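PDB 1H21: split-soret cytochrome C from Desulfovibrio desulfuricans, which carries electrons as a homodimeric diheme cytochrome c with an additional iron-sulfur centre in each subunit, and may take part in sulfate reduction. Local coordinates for residues A30-W38 / F124-G132. Residues are numbered along the deposited sequence; the frame is centred on the assembly and turned at random.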
loop_
_atom_site.group_PDB
_atom_site.type_symbol
_atom_site.label_atom_id
_atom_site.label_comp_id
_atom_site.label_asym_id
_atom_site.label_seq_id
_atom_site.Cartn_x
_atom_site.Cartn_y
_atom_site.Cartn_z
ATOM N N ALA A 30 14.698 0.641 15.162
ATOM C CA ALA A 30 13.432 0.743 15.872
ATOM C C ALA A 30 13.279 2.168 16.404
ATOM O O ALA A 30 12.251 2.852 16.226
ATOM C CB ALA A 30 13.418 -0.273 17.032
ATOM N N GLN A 31 14.385 2.642 16.954
ATOM C CA GLN A 31 14.492 3.955 17.559
ATOM C C GLN A 31 14.254 5.118 16.595
ATOM O O GLN A 31 13.389 5.975 16.826
ATOM C CB GLN A 31 15.874 4.047 18.157
ATOM C CG GLN A 31 16.194 5.374 18.708
ATOM C CD GLN A 31 15.818 5.501 20.139
ATOM O OE1 GLN A 31 15.681 4.515 20.875
ATOM N NE2 GLN A 31 15.689 6.727 20.570
ATOM N N VAL A 32 15.052 5.161 15.534
ATOM C CA VAL A 32 14.935 6.218 14.524
ATOM C C VAL A 32 13.546 6.199 13.844
ATOM O O VAL A 32 12.987 7.256 13.533
ATOM C CB VAL A 32 16.068 6.095 13.471
ATOM C CG1 VAL A 32 15.980 7.225 12.454
ATOM C CG2 VAL A 32 17.411 6.112 14.170
ATOM N N ALA A 33 13.001 4.995 13.629
ATOM C CA ALA A 33 11.675 4.818 13.022
ATOM C C ALA A 33 10.647 5.489 13.902
ATOM O O ALA A 33 9.819 6.255 13.407
ATOM C CB ALA A 33 11.331 3.328 12.851
ATOM N N TYR A 34 10.719 5.218 15.207
ATOM C CA TYR A 34 9.797 5.817 16.173
ATOM C C TYR A 34 9.914 7.349 16.133
ATOM O O TYR A 34 8.903 8.064 16.143
ATOM C CB TYR A 34 10.085 5.284 17.579
ATOM C CG TYR A 34 9.263 5.930 18.689
ATOM C CD1 TYR A 34 8.063 5.371 19.117
ATOM C CD2 TYR A 34 9.678 7.119 19.291
ATOM C CE1 TYR A 34 7.295 5.983 20.111
ATOM C CE2 TYR A 34 8.923 7.732 20.270
ATOM C CZ TYR A 34 7.730 7.162 20.674
ATOM O OH TYR A 34 6.965 7.806 21.614
ATOM N N ASP A 35 11.143 7.852 16.056
ATOM C CA ASP A 35 11.376 9.300 16.001
ATOM C C ASP A 35 10.886 9.868 14.672
ATOM O O ASP A 35 10.222 10.911 14.613
ATOM C CB ASP A 35 12.874 9.618 16.177
ATOM C CG ASP A 35 13.387 9.306 17.585
ATOM O OD1 ASP A 35 12.568 9.046 18.502
ATOM O OD2 ASP A 35 14.627 9.324 17.781
ATOM N N GLY A 36 11.199 9.146 13.606
ATOM C CA GLY A 36 10.803 9.563 12.279
ATOM C C GLY A 36 9.305 9.708 12.162
ATOM O O GLY A 36 8.830 10.650 11.524
ATOM N N TYR A 37 8.573 8.817 12.843
ATOM C CA TYR A 37 7.112 8.799 12.829
ATOM C C TYR A 37 6.509 10.152 13.225
ATOM O O TYR A 37 5.547 10.636 12.588
ATOM C CB TYR A 37 6.591 7.665 13.743
ATOM C CG TYR A 37 5.094 7.715 14.055
ATOM C CD1 TYR A 37 4.151 7.113 13.209
ATOM C CD2 TYR A 37 4.612 8.435 15.161
ATOM C CE1 TYR A 37 2.764 7.242 13.454
ATOM C CE2 TYR A 37 3.248 8.567 15.407
ATOM C CZ TYR A 37 2.330 7.977 14.555
ATOM O OH TYR A 37 0.986 8.155 14.796
ATOM N N TRP A 38 7.076 10.768 14.261
ATOM C CA TRP A 38 6.582 12.047 14.742
ATOM C C TRP A 38 7.086 13.231 13.918
ATOM O O TRP A 38 6.399 14.236 13.799
ATOM C CB TRP A 38 6.976 12.237 16.202
ATOM C CG TRP A 38 6.576 11.115 17.081
ATOM C CD1 TRP A 38 7.355 10.073 17.462
ATOM C CD2 TRP A 38 5.295 10.911 17.690
ATOM N NE1 TRP A 38 6.642 9.221 18.272
ATOM C CE2 TRP A 38 5.372 9.712 18.430
ATOM C CE3 TRP A 38 4.085 11.617 17.677
ATOM C CZ2 TRP A 38 4.283 9.198 19.153
ATOM C CZ3 TRP A 38 2.992 11.100 18.399
ATOM C CH2 TRP A 38 3.106 9.903 19.121
ATOM N N PHE A 124 7.933 -2.487 21.308
ATOM C CA PHE A 124 8.799 -1.329 21.532
ATOM C C PHE A 124 8.203 -0.357 22.540
ATOM O O PHE A 124 6.980 -0.151 22.587
ATOM C CB PHE A 124 9.059 -0.597 20.198
ATOM C CG PHE A 124 9.903 0.659 20.321
ATOM C CD1 PHE A 124 11.285 0.603 20.204
ATOM C CD2 PHE A 124 9.302 1.906 20.493
ATOM C CE1 PHE A 124 12.057 1.777 20.252
ATOM C CE2 PHE A 124 10.059 3.082 20.542
ATOM C CZ PHE A 124 11.438 3.021 20.423
ATOM N N ASN A 125 9.078 0.243 23.336
ATOM C CA ASN A 125 8.686 1.225 24.350
ATOM C C ASN A 125 9.774 2.312 24.313
ATOM O O ASN A 125 10.960 2.014 24.489
ATOM C CB ASN A 125 8.640 0.555 25.731
ATOM C CG ASN A 125 7.877 1.377 26.752
ATOM O OD1 ASN A 125 7.924 2.622 26.747
ATOM N ND2 ASN A 125 7.142 0.687 27.623
ATOM N N PRO A 126 9.391 3.580 24.068
ATOM C CA PRO A 126 10.393 4.660 23.999
ATOM C C PRO A 126 10.810 5.176 25.368
ATOM O O PRO A 126 11.753 5.989 25.490
ATOM C CB PRO A 126 9.656 5.747 23.220
ATOM C CG PRO A 126 8.250 5.631 23.819
ATOM C CD PRO A 126 8.022 4.111 23.901
ATOM N N GLY A 127 10.124 4.683 26.404
ATOM C CA GLY A 127 10.396 5.128 27.749
ATOM C C GLY A 127 9.850 6.537 27.849
ATOM O O GLY A 127 8.690 6.784 27.514
ATOM N N ASP A 128 10.697 7.480 28.242
ATOM C CA ASP A 128 10.270 8.863 28.352
ATOM C C ASP A 128 10.532 9.674 27.087
ATOM O O ASP A 128 10.267 10.879 27.042
ATOM C CB ASP A 128 10.915 9.504 29.576
ATOM C CG ASP A 128 10.472 8.837 30.877
ATOM O OD1 ASP A 128 9.304 9.029 31.271
ATOM O OD2 ASP A 128 11.279 8.098 31.483
ATOM N N ALA A 129 11.061 9.014 26.059
ATOM C CA ALA A 129 11.303 9.686 24.782
ATOM C C ALA A 129 9.941 9.707 24.083
ATOM O O ALA A 129 9.829 10.120 22.918
ATOM C CB ALA A 129 12.331 8.909 23.947
ATOM N N ALA A 130 8.920 9.226 24.802
ATOM C CA ALA A 130 7.553 9.154 24.305
ATOM C C ALA A 130 7.085 10.533 23.902
ATOM O O ALA A 130 7.098 11.461 24.716
ATOM C CB ALA A 130 6.640 8.589 25.367
ATOM N N GLN A 131 6.680 10.674 22.643
ATOM C CA GLN A 131 6.201 11.961 22.159
ATOM C C GLN A 131 4.687 12.097 22.176
ATOM O O GLN A 131 4.172 13.203 21.974
ATOM C CB GLN A 131 6.756 12.255 20.771
ATOM C CG GLN A 131 8.277 12.329 20.736
ATOM C CD GLN A 131 8.784 12.837 19.416
ATOM O OE1 GLN A 131 9.690 12.230 18.818
ATOM N NE2 GLN A 131 8.202 13.967 18.937
ATOM N N GLY A 132 3.979 10.981 22.368
ATOM C CA GLY A 132 2.525 11.011 22.423
ATOM C C GLY A 132 2.055 10.894 23.855
ATOM O O GLY A 132 1.602 11.879 24.437
#
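A30 lies beside F124 at one end of this contact, CA atoms 7.6 Å apart, and W38 beside Q131 at the other, as the irregular segment 124-132 follows one flank of the helix through 30-38. It illustrates how a loop without regular structure can be fitted to a helix by aromatic residues one turn apart. Y34 is central. With CG anti to the backbone N (chi1 175°), its ring reaches out between F124, P126 and the backbone of 129-131. CB of P126 sits over one ring face, 3.8 Å from the centroid, a CH-pi contact; W38 NE1 lies over the opposite face, toward the rim. The F124 ring meets Y34 obliquely, planes 38° apart, while CD1 of F124 rests on the methyl of A30. At the far end of the ring, Q131 N donates to Y34 OH across 3.1 Å, near the ring plane; the same hydroxyl is hydrogen-bonded to E169, so two partners hold the hydroxyl of the buried ring. One turn on, CB of Q131 stands 3.6 Å from the centroid of the W38 five-membered ring, almost on its normal, and the amide end lies over CG and CD1 of W38, 30° from the indole plane. N125 OD1 accepts from G127 N, an Asx turn with P126 at its middle. This surface contact joins helix 26-38 to the loop between helices 102-118 and 147-158, the W38 side chain about 8 Å from that of C171, a probable iron-sulfur ligand. Helix 165-192 touches both segments: E169 meets Y34, W38 and G132, A176 and D177 meet F124.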